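Long-range contacts in Exo beta-1,2-glucooligosaccharide sophorohydrolase (non-reducing end) (Parabacteroides distasonis ATCC 8503, PDB 5Z06), which hydrolyses linear beta-1,2-glucan and beta-1,2-glucooligosaccharides of four or more glucose units, releasing sophorose from the non-reducing end: residues P74-D79 against R311-G316; P315-M320 against K378-F383. All blocks are in the same frame, centred on the assembly; numbering follows the deposited sequence.

How the contacts relate
Contacts 1 and 2 follow one another along the chain and lie side by side, their centres about 9 Å apart. Residues 311-316 of contact 1 run straight into 315-320 of contact 2, so that Pro315 and Gly316 belong to both. Contact 1 joins the loop between strands 65-71 and 86-93, part of the N-terminal beta region, to strand 313-314. Contact 2 then ties the loop between strands 313-314 and 320-322 to 378-383, in the mainly helical C-terminal part. The two are linked directly by the Asp79-Arg317 salt bridge and a probable hydrogen bond from Arg311 NH1 to Asn318 O. Residues 311-320 thus connect the beta-rich and helical portions of this monomeric enzyme.

Contact 1 of 2, residues P74-D79 against R311-G316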
loop_
_atom_site.group_PDB
_atom_site.type_symbol
_atom_site.label_atom_id
_atom_site.label_comp_id
_atom_site.label_asym_id
_atom_site.label_seq_id
_atom_site.Cartn_x
_atom_site.Cartn_y
_atom_site.Cartn_z
ATOM N N PRO A 74 -0.375 -12.134 -5.169
ATOM C CA PRO A 74 -0.160 -11.040 -6.127
ATOM C C PRO A 74 -0.024 -9.711 -5.428
ATOM O O PRO A 74 -0.679 -9.459 -4.418
ATOM C CB PRO A 74 -1.419 -11.060 -6.996
ATOM C CG PRO A 74 -2.423 -11.775 -6.162
ATOM C CD PRO A 74 -1.627 -12.834 -5.457
ATOM N N VAL A 75 0.876 -8.890 -5.931
ATOM C CA VAL A 75 1.110 -7.602 -5.329
ATOM C C VAL A 75 1.118 -6.613 -6.473
ATOM O O VAL A 75 1.822 -6.820 -7.482
ATOM C CB VAL A 75 2.441 -7.573 -4.575
ATOM C CG1 VAL A 75 2.664 -6.207 -3.953
ATOM C CG2 VAL A 75 2.478 -8.651 -3.501
ATOM N N ARG A 76 0.341 -5.544 -6.307
ATOM C CA ARG A 76 0.244 -4.479 -7.293
ATOM C C ARG A 76 1.638 -4.098 -7.782
ATOM O O ARG A 76 2.562 -3.887 -6.977
ATOM C CB ARG A 76 -0.456 -3.272 -6.674
ATOM C CG ARG A 76 -0.526 -2.034 -7.553
ATOM C CD ARG A 76 -1.162 -0.893 -6.788
ATOM N NE ARG A 76 -2.554 -1.194 -6.521
ATOM C CZ ARG A 76 -3.605 -0.754 -7.213
ATOM N NH1 ARG A 76 -3.487 0.096 -8.240
ATOM N NH2 ARG A 76 -4.807 -1.154 -6.848
ATOM N N GLY A 77 1.792 -4.043 -9.101
ATOM C CA GLY A 77 3.066 -3.648 -9.699
ATOM C C GLY A 77 4.212 -4.647 -9.599
ATOM O O GLY A 77 5.321 -4.334 -10.045
ATOM N N ASN A 78 3.960 -5.838 -9.028
ATOM C CA ASN A 78 4.935 -6.938 -9.017
ATOM C C ASN A 78 4.659 -7.724 -10.290
ATOM O O ASN A 78 3.826 -8.646 -10.328
ATOM C CB ASN A 78 4.823 -7.843 -7.776
ATOM C CG ASN A 78 5.324 -7.185 -6.502
ATOM O OD1 ASN A 78 5.977 -7.834 -5.689
ATOM N ND2 ASN A 78 4.978 -5.918 -6.296
ATOM N N ASP A 79 5.326 -7.283 -11.346
ATOM C CA ASP A 79 5.096 -7.759 -12.713
ATOM C C ASP A 79 6.359 -8.224 -13.394
ATOM O O ASP A 79 6.276 -8.994 -14.331
ATOM C CB ASP A 79 4.470 -6.627 -13.549
ATOM C CG ASP A 79 3.220 -6.050 -12.896
ATOM O OD1 ASP A 79 2.372 -6.855 -12.447
ATOM O OD2 ASP A 79 3.091 -4.800 -12.803
ATOM N N ARG A 311 5.983 6.464 -5.418
ATOM C CA ARG A 311 5.674 5.238 -6.054
ATOM C C ARG A 311 4.218 4.866 -5.821
ATOM O O ARG A 311 3.628 5.222 -4.812
ATOM C CB ARG A 311 6.647 4.157 -5.581
ATOM C CG ARG A 311 7.994 4.409 -6.214
ATOM C CD ARG A 311 8.930 3.250 -6.143
ATOM N NE ARG A 311 9.849 3.462 -5.061
ATOM C CZ ARG A 311 11.177 3.555 -5.132
ATOM N NH1 ARG A 311 11.868 3.404 -6.255
ATOM N NH2 ARG A 311 11.821 3.765 -4.005
ATOM N N GLU A 312 3.634 4.184 -6.785
ATOM C CA GLU A 312 2.290 3.685 -6.630
ATOM C C GLU A 312 2.178 2.868 -5.355
ATOM O O GLU A 312 1.234 3.024 -4.595
ATOM C CB GLU A 312 1.900 2.824 -7.818
ATOM C CG GLU A 312 0.591 2.053 -7.671
ATOM C CD GLU A 312 -0.667 2.891 -7.638
ATOM O OE1 GLU A 312 -0.612 4.125 -7.399
ATOM O OE2 GLU A 312 -1.748 2.286 -7.872
ATOM N N ASN A 313 3.133 1.979 -5.155
ATOM C CA ASN A 313 3.153 1.146 -3.963
ATOM C C ASN A 313 4.528 0.537 -3.799
ATOM O O ASN A 313 5.280 0.435 -4.767
ATOM C CB ASN A 313 2.084 0.026 -4.018
ATOM C CG ASN A 313 2.298 -0.925 -5.160
ATOM O OD1 ASN A 313 2.029 -0.584 -6.314
ATOM N ND2 ASN A 313 2.821 -2.112 -4.857
ATOM N N ILE A 314 4.813 0.129 -2.567
ATOM C CA ILE A 314 6.051 -0.561 -2.192
ATOM C C ILE A 314 5.659 -1.801 -1.371
ATOM O O ILE A 314 4.915 -1.672 -0.373
ATOM C CB ILE A 314 6.979 0.375 -1.383
ATOM C CG1 ILE A 314 7.205 1.700 -2.155
ATOM C CG2 ILE A 314 8.304 -0.309 -1.050
ATOM C CD1 ILE A 314 8.132 2.691 -1.449
ATOM N N PRO A 315 6.103 -2.992 -1.778
ATOM C CA PRO A 315 6.896 -3.211 -2.973
ATOM C C PRO A 315 6.020 -3.215 -4.207
ATOM O O PRO A 315 4.987 -3.893 -4.239
ATOM C CB PRO A 315 7.483 -4.591 -2.749
ATOM C CG PRO A 315 6.459 -5.305 -1.910
ATOM C CD PRO A 315 5.877 -4.249 -1.032
ATOM N N GLY A 316 6.423 -2.450 -5.211
ATOM C CA GLY A 316 5.691 -2.374 -6.472
ATOM C C GLY A 316 6.663 -2.188 -7.619
ATOM O O GLY A 316 7.771 -2.730 -7.583
#
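Val75 rests its CG1 methyl against the backbone of Pro315, 3.3 Å from Pro315 O. At Arg76 the backbone and the side chain part ways. Arg76 O is gripped by two amides arriving from opposite faces of its carbonyl plane: Asn313 ND2 at 2.8 Å, bonded at 154°, and Asn78 ND2 within the same turn. The side chain, with CG anti to the backbone N (chi1 175°), passes its CG and CD methylenes across the end of the Asn313 amide, Arg76 CG lying 3.2 Å from Asn313 OD1. Its NH1 then forms a salt bridge with Glu312 OE2 at 2.8 Å. As a hydrogen bond this is weak, and the guanidinium and carboxylate planes stand 62° apart; Asp592 takes NH2 as a stronger partner. Gly77, with positive phi, lies over Gly316, their CA atoms 4.4 Å apart. Asn78 uses one amide nitrogen twice, its ND2 also donating to Pro315 O at 2.9 Å, and so laces the turn to the residue that follows the cis peptide bond. The arrangement is a type II beta turn, Val75 to Asn78 with glycine at its third position, docked by asparagine side-chain amides onto the end of a short strand.

Contact 2 of 2, residues P315-M320 against K378-F383; sequences PGRNDM and KTVAFF
Met320 and Phe382 form a Met-aromatic contact at the heart of a largely apolar junction between two loops, one between strands 313-314 and 320-322 and the other between strands 371-373 and 390-391. The methionine crosses the phenylalanine at about a right angle and lays its terminal methyl over the ring: Met320 CE sits 3.6 Å from the centroid of the Phe382 ring, only 9° off the ring normal, a CH-pi contact centred on the face. The sulfur lies to one side, in an oblique approach, with Met320 SD 3.6 Å from Phe382 CG. An extended chain up to SD, then a bend at chi3 (75°), turns the methyl onto the ring. The same sulfur touches Val380, 3.7 Å from Val380 CG1, so the sulfur sits in the angle between the valine and the phenylalanine. Arg317 meets the ring differently. Its guanidinium plane is nearly perpendicular to the ring, at 86°, and the ring presents an edge to one guanidinium face, with Arg317 NH2 3.6 Å from Phe382 CE1. This is no cation-pi stack over the ring, and the arginine's principal charged partner is Asp79, which engages NE. Val380 CG1 also approaches Arg317 NH1 loosely. Cutting Phe382 back to an alanine is likely to leave the Met320 methyl without the aromatic face it covers, and so freer to turn, and the Arg317 guanidinium without the ring edge against one of its faces. Strand 371-373 backs the junction: Phe371 meets the Phe382 ring edge-to-face and also touches Met320 and Val380, while backbone hydrogen bonds join Val380 to Phe371 and Asp319 to Gly374. The contact therefore lies beside this strand, just where Met320 begins strand 320-322, which leads directly into helix 323-338.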
loop_
_atom_site.group_PDB
_atom_site.type_symbol
_atom_site.label_atom_id
_atom_site.label_comp_id
_atom_site.label_asym_id
_atom_site.label_seq_id
_atom_site.Cartn_x
_atom_site.Cartn_y
_atom_site.Cartn_z
ATOM N N PRO A 315 6.103 -2.992 -1.778
ATOM C CA PRO A 315 6.896 -3.211 -2.973
ATOM C C PRO A 315 6.020 -3.215 -4.207
ATOM O O PRO A 315 4.987 -3.893 -4.239
ATOM C CB PRO A 315 7.483 -4.591 -2.749
ATOM C CG PRO A 315 6.459 -5.305 -1.910
ATOM C CD PRO A 315 5.877 -4.249 -1.032
ATOM N N GLY A 316 6.423 -2.450 -5.211
ATOM C CA GLY A 316 5.691 -2.374 -6.472
ATOM C C GLY A 316 6.663 -2.188 -7.619
ATOM O O GLY A 316 7.771 -2.730 -7.583
ATOM N N ARG A 317 6.243 -1.441 -8.636
ATOM C CA ARG A 317 7.149 -1.001 -9.682
ATOM C C ARG A 317 8.185 -0.127 -9.042
ATOM O O ARG A 317 7.869 0.720 -8.214
ATOM C CB ARG A 317 6.430 -0.191 -10.750
ATOM C CG ARG A 317 5.394 -0.999 -11.490
ATOM C CD ARG A 317 6.031 -2.120 -12.299
ATOM N NE ARG A 317 4.984 -2.750 -13.085
ATOM C CZ ARG A 317 4.544 -2.298 -14.256
ATOM N NH1 ARG A 317 5.074 -1.214 -14.823
ATOM N NH2 ARG A 317 3.568 -2.945 -14.871
ATOM N N ASN A 318 9.426 -0.367 -9.409
ATOM C CA ASN A 318 10.528 0.391 -8.896
ATOM C C ASN A 318 10.515 1.827 -9.443
ATOM O O ASN A 318 10.900 2.788 -8.746
ATOM C CB ASN A 318 11.828 -0.339 -9.238
ATOM C CG ASN A 318 13.051 0.383 -8.732
ATOM O OD1 ASN A 318 13.971 0.706 -9.503
ATOM N ND2 ASN A 318 13.067 0.666 -7.434
ATOM N N ASP A 319 10.077 1.982 -10.688
ATOM C CA ASP A 319 10.240 3.251 -11.405
ATOM C C ASP A 319 8.971 4.040 -11.586
ATOM O O ASP A 319 9.022 5.216 -11.922
ATOM C CB ASP A 319 10.842 2.997 -12.786
ATOM C CG ASP A 319 12.209 2.332 -12.718
ATOM O OD1 ASP A 319 12.916 2.455 -11.694
ATOM O OD2 ASP A 319 12.571 1.685 -13.707
ATOM N N MET A 320 7.830 3.415 -11.351
ATOM C CA MET A 320 6.585 4.041 -11.681
ATOM C C MET A 320 6.097 4.863 -10.521
ATOM O O MET A 320 5.883 4.339 -9.434
ATOM C CB MET A 320 5.549 2.986 -12.040
ATOM C CG MET A 320 4.276 3.549 -12.581
ATOM S SD MET A 320 3.139 2.202 -12.908
ATOM C CE MET A 320 2.616 1.782 -11.242
ATOM N N LYS A 378 8.046 9.395 -18.967
ATOM C CA LYS A 378 7.090 8.818 -19.910
ATOM C C LYS A 378 5.942 8.212 -19.124
ATOM O O LYS A 378 6.142 7.537 -18.102
ATOM C CB LYS A 378 7.726 7.729 -20.795
ATOM C CG LYS A 378 8.871 8.184 -21.711
ATOM C CD LYS A 378 8.520 9.381 -22.585
ATOM C CE LYS A 378 7.285 9.109 -23.448
ATOM N NZ LYS A 378 6.890 10.330 -24.204
ATOM N N THR A 379 4.740 8.456 -19.617
ATOM C CA THR A 379 3.541 7.865 -19.082
ATOM C C THR A 379 3.623 6.342 -19.129
ATOM O O THR A 379 4.189 5.763 -20.045
ATOM C CB THR A 379 2.340 8.407 -19.841
ATOM O OG1 THR A 379 2.175 9.771 -19.448
ATOM C CG2 THR A 379 1.031 7.599 -19.583
ATOM N N VAL A 380 3.099 5.718 -18.086
ATOM C CA VAL A 380 2.997 4.278 -18.005
ATOM C C VAL A 380 1.506 4.004 -18.029
ATOM O O VAL A 380 0.766 4.553 -17.228
ATOM C CB VAL A 380 3.646 3.727 -16.703
ATOM C CG1 VAL A 380 3.457 2.216 -16.590
ATOM C CG2 VAL A 380 5.125 4.100 -16.654
ATOM N N ALA A 381 1.079 3.149 -18.948
ATOM C CA ALA A 381 -0.316 2.774 -19.097
ATOM C C ALA A 381 -0.600 1.587 -18.170
ATOM O O ALA A 381 -1.021 0.507 -18.580
ATOM C CB ALA A 381 -0.613 2.454 -20.555
ATOM N N PHE A 382 -0.405 1.839 -16.881
ATOM C CA PHE A 382 -0.459 0.807 -15.869
ATOM C C PHE A 382 -1.835 0.167 -15.747
ATOM O O PHE A 382 -1.925 -1.023 -15.527
ATOM C CB PHE A 382 -0.045 1.387 -14.521
ATOM C CG PHE A 382 0.078 0.362 -13.435
ATOM C CD1 PHE A 382 0.998 -0.675 -13.547
ATOM C CD2 PHE A 382 -0.720 0.436 -12.296
ATOM C CE1 PHE A 382 1.124 -1.616 -12.550
ATOM C CE2 PHE A 382 -0.601 -0.502 -11.293
ATOM C CZ PHE A 382 0.322 -1.530 -11.419
ATOM N N PHE A 383 -2.887 0.967 -15.886
ATOM C CA PHE A 383 -4.270 0.475 -15.814
ATOM C C PHE A 383 -4.832 -0.071 -17.129
ATOM O O PHE A 383 -6.003 -0.480 -17.186
ATOM C CB PHE A 383 -5.206 1.574 -15.286
ATOM C CG PHE A 383 -5.069 1.858 -13.820
ATOM C CD1 PHE A 383 -4.290 1.067 -12.968
ATOM C CD2 PHE A 383 -5.806 2.888 -13.278
ATOM C CE1 PHE A 383 -4.222 1.346 -11.628
ATOM C CE2 PHE A 383 -5.743 3.164 -11.934
ATOM C CZ PHE A 383 -4.943 2.394 -11.113
#